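PDB 6QPS: polysaccharide Lyase Family 6 from Bacteroides cellulosilyticus, which cleaves alginate as a lyase specific for mannuronic acid, probably by beta-elimination with help from its bound calcium ion. Local coordinates for residues Arg134-Glu139 against Val448-His453; Cys169-Lys174 against Asp197-Gly202; Asp233-Arg238 against Ala443-Val448; Asn258-Ser263 against Glu278-Ile283. All blocks are in the same frame, centred on the assembly; numbering follows the deposited sequence.

Contact 1 (Arg134-Glu139 against Val448-His453)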
# COMPACT_ATOMS: atom_id res chain seq x y z
N ARG A 134 16.94 -0.90 2.12
CA ARG A 134 17.52 -2.11 2.71
C ARG A 134 17.49 -2.07 4.23
O ARG A 134 18.39 -2.57 4.90
CB ARG A 134 18.95 -2.36 2.22
CG ARG A 134 19.11 -2.31 0.72
CD ARG A 134 20.50 -2.74 0.28
NE ARG A 134 21.58 -2.00 0.95
CZ ARG A 134 22.16 -0.91 0.49
NH1 ARG A 134 21.77 -0.37 -0.65
NH2 ARG A 134 23.13 -0.34 1.19
N CYS A 135 16.41 -1.53 4.79
CA CYS A 135 16.18 -1.51 6.23
C CYS A 135 15.06 -2.47 6.59
O CYS A 135 14.22 -2.84 5.77
CB CYS A 135 15.82 -0.10 6.71
SG CYS A 135 17.20 1.06 6.60
N VAL A 136 15.07 -2.90 7.85
CA VAL A 136 14.02 -3.75 8.41
C VAL A 136 13.35 -3.01 9.56
O VAL A 136 14.02 -2.37 10.39
CB VAL A 136 14.63 -5.08 8.90
CG1 VAL A 136 13.62 -5.86 9.75
CG2 VAL A 136 15.14 -5.95 7.76
N ILE A 137 12.02 -3.13 9.63
CA ILE A 137 11.25 -2.81 10.83
C ILE A 137 10.45 -4.06 11.19
O ILE A 137 9.56 -4.48 10.44
CB ILE A 137 10.32 -1.61 10.62
CG1 ILE A 137 11.09 -0.38 10.13
CG2 ILE A 137 9.59 -1.28 11.94
CD1 ILE A 137 10.21 0.89 9.92
N ASP A 138 10.78 -4.67 12.33
CA ASP A 138 10.17 -5.93 12.75
C ASP A 138 9.84 -5.84 14.24
O ASP A 138 10.69 -5.42 15.03
CB ASP A 138 11.12 -7.11 12.49
CG ASP A 138 10.48 -8.47 12.79
OD1 ASP A 138 9.26 -8.62 12.71
OD2 ASP A 138 11.22 -9.42 13.13
N GLU A 139 8.61 -6.21 14.61
CA GLU A 139 8.21 -6.32 16.02
C GLU A 139 8.37 -4.99 16.78
O GLU A 139 8.67 -4.99 17.97
CB GLU A 139 8.97 -7.43 16.75
CG GLU A 139 8.81 -8.82 16.16
CD GLU A 139 7.48 -9.48 16.50
OE1 GLU A 139 6.64 -8.86 17.19
OE2 GLU A 139 7.27 -10.64 16.06
N VAL A 448 12.95 -8.23 -4.25
CA VAL A 448 12.24 -7.53 -3.18
C VAL A 448 13.01 -7.66 -1.88
O VAL A 448 13.54 -8.73 -1.56
CB VAL A 448 10.81 -8.11 -3.04
CG1 VAL A 448 10.82 -9.49 -2.45
CG2 VAL A 448 9.94 -7.18 -2.23
N GLY A 449 13.02 -6.58 -1.09
CA GLY A 449 13.47 -6.63 0.28
C GLY A 449 14.97 -6.59 0.47
O GLY A 449 15.74 -6.57 -0.48
N PRO A 450 15.39 -6.59 1.75
CA PRO A 450 16.83 -6.65 2.09
C PRO A 450 17.35 -8.08 2.16
O PRO A 450 16.88 -8.88 2.97
CB PRO A 450 16.90 -5.97 3.46
CG PRO A 450 15.50 -6.23 4.06
CD PRO A 450 14.52 -6.43 2.93
N THR A 451 18.37 -8.38 1.33
CA THR A 451 18.89 -9.74 1.18
C THR A 451 19.53 -10.29 2.44
O THR A 451 19.67 -11.52 2.57
CB THR A 451 19.96 -9.74 0.07
OG1 THR A 451 21.04 -8.87 0.44
CG2 THR A 451 19.39 -9.26 -1.26
N TRP A 452 19.92 -9.44 3.38
CA TRP A 452 20.62 -9.88 4.57
C TRP A 452 19.70 -10.35 5.69
O TRP A 452 20.19 -10.90 6.68
CB TRP A 452 21.51 -8.77 5.09
CG TRP A 452 20.86 -7.40 5.29
CD1 TRP A 452 20.96 -6.31 4.46
CD2 TRP A 452 20.06 -6.97 6.41
NE1 TRP A 452 20.26 -5.25 4.99
CE2 TRP A 452 19.71 -5.62 6.18
CE3 TRP A 452 19.61 -7.59 7.57
CZ2 TRP A 452 18.95 -4.89 7.09
CZ3 TRP A 452 18.84 -6.87 8.46
CH2 TRP A 452 18.53 -5.53 8.22
N HIS A 453 18.39 -10.16 5.54
CA HIS A 453 17.44 -10.50 6.60
C HIS A 453 16.89 -11.90 6.33
O HIS A 453 16.19 -12.12 5.33
CB HIS A 453 16.31 -9.47 6.64
CG HIS A 453 15.46 -9.56 7.88
ND1 HIS A 453 15.99 -9.50 9.15
CD2 HIS A 453 14.12 -9.68 8.04
CE1 HIS A 453 15.02 -9.59 10.04
NE2 HIS A 453 13.88 -9.71 9.39
O HOH W 1 11.87 -10.83 10.85
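Pro450 meets the strand segment 134-139 with its pyrrolidine ring: CG lies 3.7 Å from CG2 of Val136, and CB sits beside the backbone of Arg134, where the CA atoms of the two segments are nearest. Pro450 also starts a type I turn, closed by the amide of His453 on the Pro450 carbonyl, and this turn presents the next two flat side chains to the strand. Trp452 comes in with CG between its own backbone N and carbonyl carbon (chi1 51°), which brings the indole back over Pro450 CB and sets its edge against Arg134 O. The bond from NE1 to that oxygen is weak, 3.3 Å long and bent to 130° at the hydrogen; Asp103, which forms a salt bridge with Arg134, is a second weak acceptor for NE1. Strand 131-138 is part of one coil of the right-handed parallel beta-helix of the chondroitinase B family, and the loop between helices 433-445 and 454-465 lies against its outer surface. At the far end of the indole, CH2 is 3.4 Å from CG2 of Val136. A leucine in place of Trp452 would probably leave that methyl less covered and Arg134 O without its indole donor. His453, the N-cap residue of the following helix, takes the same CG2 over one ring face, 3.8 Å from the centroid and 19° off the normal. Its NE2 reaches Asp138 OD2 through one water.

Contact 2 (Cys169-Lys174 against Asp197-Gly202); sequences CYFANK and DHNFFG
Tyr170 and Phe200 run alongside each other on one face of two parallel strands. Their ring planes are only 20° apart, yet they are offset, with centroids 5.6 Å from each other, so that contact is confined to their flanks: Tyr170 CE2 lies 3.5 Å from Phe200 CD1. Each ring leaves its strand with CG anti to the backbone N (chi1 179° for Tyr170), and the matching torsions keep the two in step. The Tyr170 hydroxyl goes on to Asn459 of helix 454-465, which also covers Phe200.

On the other face Phe171 and Phe201 repeat the pattern with CG anti to the carbonyl carbon instead. Their planes are again similarly inclined and displaced, and Phe171 CD1 approaches Phe201 CE2 to 3.5 Å. Phe201 continues the row by stacking on Phe236.

Between the two faces the backbones hold the register: Phe200 N to Cys169 O (2.8 Å), Phe171 N to Phe200 O and Gly202 N to Phe171 O. A water donates to both Phe171 O and Gly202 O. Just ahead of strands 170-172 and 200-201, Asn199 OD1 takes the amide of Cys169 at 2.9 Å, while its ND2 is bound to Ile166 O, so both ends of the buried amide are engaged and its rotation is fixed. Parallel segments in register, directed 13° apart and with side chains alternating between interior and exterior, are as in neighbouring coils of a right-handed parallel beta-helix.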
# COMPACT_ATOMS: atom_id res chain seq x y z
N CYS A 169 12.97 -2.61 1.53
CA CYS A 169 12.82 -2.78 2.98
C CYS A 169 11.89 -3.95 3.29
O CYS A 169 11.17 -4.46 2.42
CB CYS A 169 12.26 -1.50 3.61
SG CYS A 169 13.39 -0.07 3.61
N TYR A 170 11.93 -4.40 4.55
CA TYR A 170 11.05 -5.46 5.06
C TYR A 170 10.36 -4.91 6.30
O TYR A 170 11.04 -4.45 7.23
CB TYR A 170 11.88 -6.68 5.44
CG TYR A 170 11.15 -7.88 6.03
CD1 TYR A 170 11.01 -8.03 7.39
CD2 TYR A 170 10.61 -8.85 5.21
CE1 TYR A 170 10.37 -9.14 7.94
CE2 TYR A 170 9.96 -9.96 5.75
CZ TYR A 170 9.84 -10.09 7.12
OH TYR A 170 9.18 -11.20 7.64
N PHE A 171 9.03 -4.94 6.31
CA PHE A 171 8.25 -4.43 7.42
C PHE A 171 7.27 -5.51 7.85
O PHE A 171 6.42 -5.91 7.05
CB PHE A 171 7.43 -3.20 7.01
CG PHE A 171 8.21 -2.08 6.36
CD1 PHE A 171 8.19 -1.90 4.99
CD2 PHE A 171 8.92 -1.18 7.13
CE1 PHE A 171 8.87 -0.84 4.41
CE2 PHE A 171 9.62 -0.13 6.53
CZ PHE A 171 9.57 0.05 5.17
N ALA A 172 7.37 -5.99 9.09
CA ALA A 172 6.50 -7.09 9.49
C ALA A 172 6.21 -7.10 10.99
O ALA A 172 6.94 -6.54 11.81
CB ALA A 172 7.11 -8.45 9.11
N ASN A 173 5.12 -7.78 11.33
CA ASN A 173 4.74 -8.09 12.71
C ASN A 173 4.40 -6.86 13.54
O ASN A 173 4.75 -6.77 14.72
CB ASN A 173 5.80 -8.97 13.37
CG ASN A 173 6.02 -10.25 12.58
OD1 ASN A 173 5.09 -11.00 12.37
ND2 ASN A 173 7.22 -10.45 12.07
N LYS A 174 3.67 -5.93 12.92
CA LYS A 174 3.04 -4.85 13.66
C LYS A 174 1.82 -5.41 14.40
O LYS A 174 0.98 -6.09 13.78
CB LYS A 174 2.66 -3.69 12.74
CG LYS A 174 2.34 -2.42 13.55
CD LYS A 174 2.05 -1.22 12.63
CE LYS A 174 2.11 0.13 13.33
NZ LYS A 174 1.43 0.09 14.67
N ASP A 197 8.89 1.24 -3.50
CA ASP A 197 9.17 0.18 -4.46
C ASP A 197 10.03 -0.94 -3.88
O ASP A 197 10.93 -0.72 -3.06
CB ASP A 197 9.84 0.74 -5.74
CG ASP A 197 11.26 1.26 -5.50
OD1 ASP A 197 11.41 2.32 -4.89
OD2 ASP A 197 12.23 0.57 -5.91
N HIS A 198 9.77 -2.15 -4.35
CA HIS A 198 10.58 -3.33 -4.02
C HIS A 198 10.63 -3.62 -2.52
O HIS A 198 11.60 -4.20 -2.03
CB HIS A 198 12.00 -3.25 -4.60
CG HIS A 198 12.02 -3.12 -6.09
ND1 HIS A 198 11.94 -4.20 -6.95
CD2 HIS A 198 12.13 -2.03 -6.87
CE1 HIS A 198 12.01 -3.77 -8.20
NE2 HIS A 198 12.11 -2.45 -8.18
N ASN A 199 9.58 -3.26 -1.78
CA ASN A 199 9.50 -3.59 -0.36
C ASN A 199 8.70 -4.86 -0.15
O ASN A 199 7.86 -5.24 -0.98
CB ASN A 199 8.84 -2.44 0.40
CG ASN A 199 9.57 -1.16 0.22
OD1 ASN A 199 10.66 -0.97 0.73
ND2 ASN A 199 8.95 -0.24 -0.49
N PHE A 200 8.99 -5.53 0.96
CA PHE A 200 8.25 -6.71 1.41
C PHE A 200 7.50 -6.32 2.69
O PHE A 200 8.11 -6.15 3.76
CB PHE A 200 9.22 -7.88 1.65
CG PHE A 200 8.54 -9.24 1.75
CD1 PHE A 200 7.88 -9.61 2.91
CD2 PHE A 200 8.59 -10.12 0.69
CE1 PHE A 200 7.28 -10.87 3.00
CE2 PHE A 200 7.98 -11.36 0.78
CZ PHE A 200 7.33 -11.72 1.93
N PHE A 201 6.19 -6.18 2.57
CA PHE A 201 5.31 -5.90 3.70
C PHE A 201 4.81 -7.26 4.18
O PHE A 201 4.01 -7.90 3.50
CB PHE A 201 4.16 -4.99 3.28
CG PHE A 201 4.60 -3.62 2.81
CD1 PHE A 201 4.80 -3.39 1.47
CD2 PHE A 201 4.81 -2.57 3.70
CE1 PHE A 201 5.21 -2.16 1.01
CE2 PHE A 201 5.21 -1.31 3.23
CZ PHE A 201 5.42 -1.11 1.89
N GLY A 202 5.36 -7.75 5.30
CA GLY A 202 5.03 -9.07 5.82
C GLY A 202 3.84 -9.10 6.75
O GLY A 202 2.99 -8.20 6.78
O HOH W 2 3.59 -5.45 7.30

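Contact 3 (Asp233-Arg238 against Ala443-Val448); sequences DNVFFR and ACIFTV
Apolar packing on Val235 carries most of this contact, and one methyl does the work. CG2 lies 3.6 Å from Cys444 SG, 4.0 Å from Val448 CG2 and 4.2 Å from Ile445 CG2, so three side chains from the end of helix 433-445 and the loop after it gather round a single branch. The placing of that branch follows from the torsion: CG1 is anti to the backbone N (chi1 177°), leaving CG2 beside the N, on the flank nearest the helix end. Ile463 of helix 454-465 and Phe200 also pack on Val235.

Strand 230-237 belongs to a parallel beta-helix. Val235 faces outward from the coil, and the C-terminal helices lie across that outer surface; the next residue, Phe236, turns the other way to stack with Phe201 and Phe260.

The sulfur makes a second kind of approach. Cys444 SG, extended anti to its own N (chi1 -158°), comes within 3.3 Å of Asn234 O, a close packing contact. It therefore bridges the apolar patch and the polar backbone.

Polar linkage is made by water. One molecule donates to Asp233 O and to Cys444 O, 2.7 Å from each, joining the break within strand 230-237 to the last turn of the helix. Asp233 itself directs its carboxylate elsewhere, into a salt bridge with Arg257.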
# COMPACT_ATOMS: atom_id res chain seq x y z
N ASP A 233 6.02 -2.67 -7.61
CA ASP A 233 6.91 -3.82 -7.43
C ASP A 233 7.09 -4.21 -5.96
O ASP A 233 8.18 -4.64 -5.57
CB ASP A 233 8.28 -3.61 -8.10
CG ASP A 233 8.20 -3.50 -9.60
OD1 ASP A 233 7.42 -4.22 -10.24
OD2 ASP A 233 8.95 -2.66 -10.17
N ASN A 234 6.04 -4.08 -5.15
CA ASN A 234 6.11 -4.50 -3.75
C ASN A 234 5.34 -5.80 -3.54
O ASN A 234 4.41 -6.13 -4.29
CB ASN A 234 5.48 -3.46 -2.82
CG ASN A 234 6.10 -2.07 -2.94
OD1 ASN A 234 7.17 -1.79 -2.38
ND2 ASN A 234 5.42 -1.17 -3.65
N VAL A 235 5.74 -6.54 -2.50
CA VAL A 235 5.03 -7.75 -2.04
C VAL A 235 4.31 -7.45 -0.74
O VAL A 235 4.88 -6.83 0.17
CB VAL A 235 5.99 -8.93 -1.83
CG1 VAL A 235 5.26 -10.14 -1.28
CG2 VAL A 235 6.66 -9.31 -3.11
N PHE A 236 3.04 -7.87 -0.66
CA PHE A 236 2.22 -7.85 0.55
C PHE A 236 1.92 -9.30 0.90
O PHE A 236 1.22 -10.00 0.16
CB PHE A 236 0.94 -7.03 0.32
CG PHE A 236 1.24 -5.59 -0.03
CD1 PHE A 236 1.55 -5.25 -1.34
CD2 PHE A 236 1.25 -4.62 0.93
CE1 PHE A 236 1.86 -3.94 -1.66
CE2 PHE A 236 1.56 -3.30 0.60
CZ PHE A 236 1.88 -2.97 -0.68
N PHE A 237 2.47 -9.78 2.02
CA PHE A 237 2.44 -11.20 2.41
C PHE A 237 1.73 -11.34 3.75
O PHE A 237 2.23 -10.87 4.78
CB PHE A 237 3.90 -11.68 2.51
CG PHE A 237 4.10 -13.08 3.07
CD1 PHE A 237 4.43 -13.27 4.40
CD2 PHE A 237 4.06 -14.18 2.23
CE1 PHE A 237 4.69 -14.56 4.90
CE2 PHE A 237 4.30 -15.47 2.73
CZ PHE A 237 4.60 -15.66 4.05
N ARG A 238 0.55 -11.95 3.73
CA ARG A 238 -0.21 -12.18 4.96
C ARG A 238 -0.49 -10.88 5.69
O ARG A 238 -0.53 -10.82 6.93
CB ARG A 238 0.48 -13.24 5.83
CG ARG A 238 0.54 -14.57 5.08
CD ARG A 238 1.26 -15.61 5.86
NE ARG A 238 1.19 -16.90 5.16
CZ ARG A 238 1.88 -17.98 5.49
NH1 ARG A 238 2.74 -17.94 6.51
NH2 ARG A 238 1.71 -19.10 4.79
N ALA A 443 8.51 -12.07 -11.36
CA ALA A 443 8.98 -10.69 -11.52
C ALA A 443 8.94 -9.91 -10.21
O ALA A 443 9.72 -8.96 -10.04
CB ALA A 443 8.14 -9.96 -12.57
N CYS A 444 8.04 -10.26 -9.29
CA CYS A 444 7.91 -9.47 -8.06
C CYS A 444 8.80 -9.97 -6.92
O CYS A 444 9.23 -9.15 -6.09
CB CYS A 444 6.47 -9.40 -7.56
SG CYS A 444 6.11 -8.01 -6.46
N ILE A 445 9.09 -11.27 -6.81
CA ILE A 445 9.67 -11.74 -5.56
C ILE A 445 11.19 -11.84 -5.53
O ILE A 445 11.77 -11.94 -4.44
CB ILE A 445 9.06 -13.08 -5.09
CG1 ILE A 445 9.44 -14.23 -6.03
CG2 ILE A 445 7.56 -12.95 -4.92
CD1 ILE A 445 9.02 -15.62 -5.52
N PHE A 446 11.86 -11.83 -6.66
CA PHE A 446 13.28 -12.13 -6.58
C PHE A 446 14.15 -10.89 -6.49
O PHE A 446 15.36 -11.04 -6.34
CB PHE A 446 13.68 -13.07 -7.71
CG PHE A 446 13.02 -14.41 -7.61
CD1 PHE A 446 12.19 -14.85 -8.63
CD2 PHE A 446 13.22 -15.23 -6.50
CE1 PHE A 446 11.59 -16.09 -8.55
CE2 PHE A 446 12.60 -16.45 -6.41
CZ PHE A 446 11.79 -16.89 -7.44
N THR A 447 13.55 -9.70 -6.48
CA THR A 447 14.26 -8.44 -6.31
C THR A 447 13.71 -7.62 -5.14
O THR A 447 13.99 -6.41 -5.05
CB THR A 447 14.12 -7.67 -7.64
OG1 THR A 447 14.61 -6.35 -7.48
CG2 THR A 447 12.63 -7.69 -8.10
N VAL A 448 12.95 -8.23 -4.25
CA VAL A 448 12.24 -7.53 -3.18
C VAL A 448 13.01 -7.66 -1.88
O VAL A 448 13.54 -8.73 -1.56
CB VAL A 448 10.81 -8.11 -3.04
CG1 VAL A 448 10.82 -9.49 -2.45
CG2 VAL A 448 9.94 -7.18 -2.23
O HOH W 3 9.99 -6.56 -6.19

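Contact 4 (Asn258-Ser263 against Glu278-Ile283); sequences NLFYES and ESNTFI
Two successive coils of the right-handed parallel beta-helix meet here through strands 259-261 and 281-283, their axes approaching to 4.7 Å and 10° from parallel. Inside the coil Phe260 and Phe282 form an offset stack, centroids 4.5 Å apart and planes at 16°; Phe260 CD1 sits over one face of Phe282, toward its rim. Both have CG anti to the carbonyl carbon, which lets them project alongside each other. On the outer face Leu259 CD1 meets Ile283 CG1 at 4.0 Å, beneath Ile441 of helix 433-445. Backbone bonds alternate across, from Thr281 N on Asn258 O to Glu262 N on Ile283 O.

Paired asparagines mark the breaks within strands 254-261 and 276-283. The amides of Asn258 and Asn280 are nearly coplanar, 9° apart, and Asn280 OD1 accepts from both Asn258 N and Asn258 ND2, each at 3.0 Å. Asn280 ND2 goes to Leu255 O and Asn258 OD1 to Asn234 N, so each carbonyl end binds an amide of the preceding coil. Replacing Asn280 by alanine is likely to cost Asn258 N and ND2 this acceptor, although ND2 keeps Val231 O, and Leu255 O its amide partner. A water donates to Asn258 O and lies 2.7 Å from Thr281 OG1, itself bonded to Arg440.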
# COMPACT_ATOMS: atom_id res chain seq x y z
N ASN A 258 2.31 -4.80 -8.07
CA ASN A 258 2.41 -5.30 -6.70
C ASN A 258 1.80 -6.69 -6.64
O ASN A 258 0.95 -7.04 -7.46
CB ASN A 258 1.71 -4.37 -5.71
CG ASN A 258 2.28 -2.98 -5.75
OD1 ASN A 258 3.40 -2.72 -5.27
ND2 ASN A 258 1.55 -2.08 -6.39
N LEU A 259 2.26 -7.50 -5.67
CA LEU A 259 1.76 -8.85 -5.43
C LEU A 259 1.12 -8.88 -4.05
O LEU A 259 1.77 -8.52 -3.07
CB LEU A 259 2.89 -9.89 -5.48
CG LEU A 259 2.50 -11.33 -5.09
CD1 LEU A 259 1.54 -11.94 -6.08
CD2 LEU A 259 3.78 -12.15 -4.96
N PHE A 260 -0.15 -9.32 -3.99
CA PHE A 260 -0.92 -9.43 -2.74
C PHE A 260 -1.17 -10.91 -2.48
O PHE A 260 -1.99 -11.53 -3.15
CB PHE A 260 -2.23 -8.65 -2.85
CG PHE A 260 -2.02 -7.18 -3.16
CD1 PHE A 260 -1.94 -6.74 -4.47
CD2 PHE A 260 -1.85 -6.25 -2.15
CE1 PHE A 260 -1.73 -5.38 -4.77
CE2 PHE A 260 -1.66 -4.90 -2.45
CZ PHE A 260 -1.59 -4.49 -3.75
N TYR A 261 -0.43 -11.48 -1.52
CA TYR A 261 -0.38 -12.92 -1.31
C TYR A 261 -0.95 -13.27 0.06
O TYR A 261 -0.41 -12.84 1.09
CB TYR A 261 1.07 -13.39 -1.40
CG TYR A 261 1.34 -14.88 -1.19
CD1 TYR A 261 1.52 -15.41 0.09
CD2 TYR A 261 1.44 -15.74 -2.27
CE1 TYR A 261 1.80 -16.75 0.28
CE2 TYR A 261 1.71 -17.09 -2.10
CZ TYR A 261 1.87 -17.59 -0.81
OH TYR A 261 2.16 -18.93 -0.59
N GLU A 262 -2.01 -14.09 0.06
CA GLU A 262 -2.64 -14.57 1.30
C GLU A 262 -2.96 -13.43 2.27
O GLU A 262 -2.82 -13.58 3.48
CB GLU A 262 -1.78 -15.64 1.98
CG GLU A 262 -1.71 -16.95 1.19
CD GLU A 262 -1.03 -18.09 1.95
OE1 GLU A 262 -0.43 -17.86 3.02
OE2 GLU A 262 -1.09 -19.22 1.43
N SER A 263 -3.41 -12.29 1.74
CA SER A 263 -3.61 -11.08 2.53
C SER A 263 -5.10 -10.79 2.67
O SER A 263 -5.78 -10.55 1.65
CB SER A 263 -2.87 -9.89 1.89
OG SER A 263 -1.45 -10.03 2.01
N GLU A 278 -2.37 -0.70 -12.35
CA GLU A 278 -1.84 -1.45 -13.50
C GLU A 278 -1.09 -2.70 -13.07
O GLU A 278 -0.12 -2.63 -12.31
CB GLU A 278 -0.87 -0.56 -14.32
CG GLU A 278 -1.53 0.57 -15.10
CD GLU A 278 -0.54 1.57 -15.66
OE1 GLU A 278 0.55 1.75 -15.07
OE2 GLU A 278 -0.85 2.23 -16.69
N SER A 279 -1.50 -3.83 -13.61
CA SER A 279 -0.68 -5.05 -13.63
C SER A 279 -0.36 -5.59 -12.24
O SER A 279 0.68 -6.22 -12.05
CB SER A 279 0.62 -4.88 -14.42
OG SER A 279 0.38 -4.40 -15.75
N ASN A 280 -1.26 -5.37 -11.28
CA ASN A 280 -1.11 -5.99 -9.96
C ASN A 280 -1.62 -7.43 -10.01
O ASN A 280 -2.40 -7.80 -10.89
CB ASN A 280 -1.88 -5.19 -8.91
CG ASN A 280 -1.37 -3.76 -8.80
OD1 ASN A 280 -0.35 -3.49 -8.16
ND2 ASN A 280 -2.04 -2.83 -9.46
N THR A 281 -1.19 -8.24 -9.03
CA THR A 281 -1.52 -9.65 -8.96
C THR A 281 -1.93 -10.00 -7.53
O THR A 281 -1.26 -9.60 -6.57
CB THR A 281 -0.30 -10.49 -9.37
OG1 THR A 281 0.19 -10.05 -10.65
CG2 THR A 281 -0.64 -11.98 -9.47
N PHE A 282 -3.03 -10.74 -7.41
CA PHE A 282 -3.59 -11.14 -6.12
C PHE A 282 -3.70 -12.66 -6.10
O PHE A 282 -4.37 -13.24 -6.96
CB PHE A 282 -4.96 -10.52 -5.85
CG PHE A 282 -5.01 -9.00 -5.91
CD1 PHE A 282 -4.92 -8.33 -7.12
CD2 PHE A 282 -5.26 -8.27 -4.76
CE1 PHE A 282 -5.03 -6.94 -7.17
CE2 PHE A 282 -5.36 -6.89 -4.79
CZ PHE A 282 -5.24 -6.22 -6.00
N ILE A 283 -3.04 -13.30 -5.13
CA ILE A 283 -3.05 -14.76 -4.97
C ILE A 283 -3.65 -15.05 -3.59
O ILE A 283 -2.94 -15.00 -2.58
CB ILE A 283 -1.64 -15.35 -5.11
CG1 ILE A 283 -1.01 -14.96 -6.45
CG2 ILE A 283 -1.65 -16.88 -4.88
CD1 ILE A 283 -1.63 -15.58 -7.68
O HOH W 4 2.24 -8.46 -9.82

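All four contacts lie along the beta-helix, in strands 131-138, 170-172, 200-201, 230-237, 254-261 and 276-283, each paired in parallel with the next. Contacts 1 and 2 have centres 7 Å apart, contacts 2 and 3 and contacts 3 and 4 about 9 Å each, and contacts 1 and 4 about 20 Å. Contacts 2 and 4 join coils close in sequence, whereas contacts 1 and 3 bring back the C-terminal segment, sharing Val448, across more than 200 residues. Along the chain contact 2 closes before contact 3 opens; contact 4 is nested within contact 3, and all three within contact 1. C-terminal helices thus cover the coils outside; contacts 1 and 3 lie away from the calcium site.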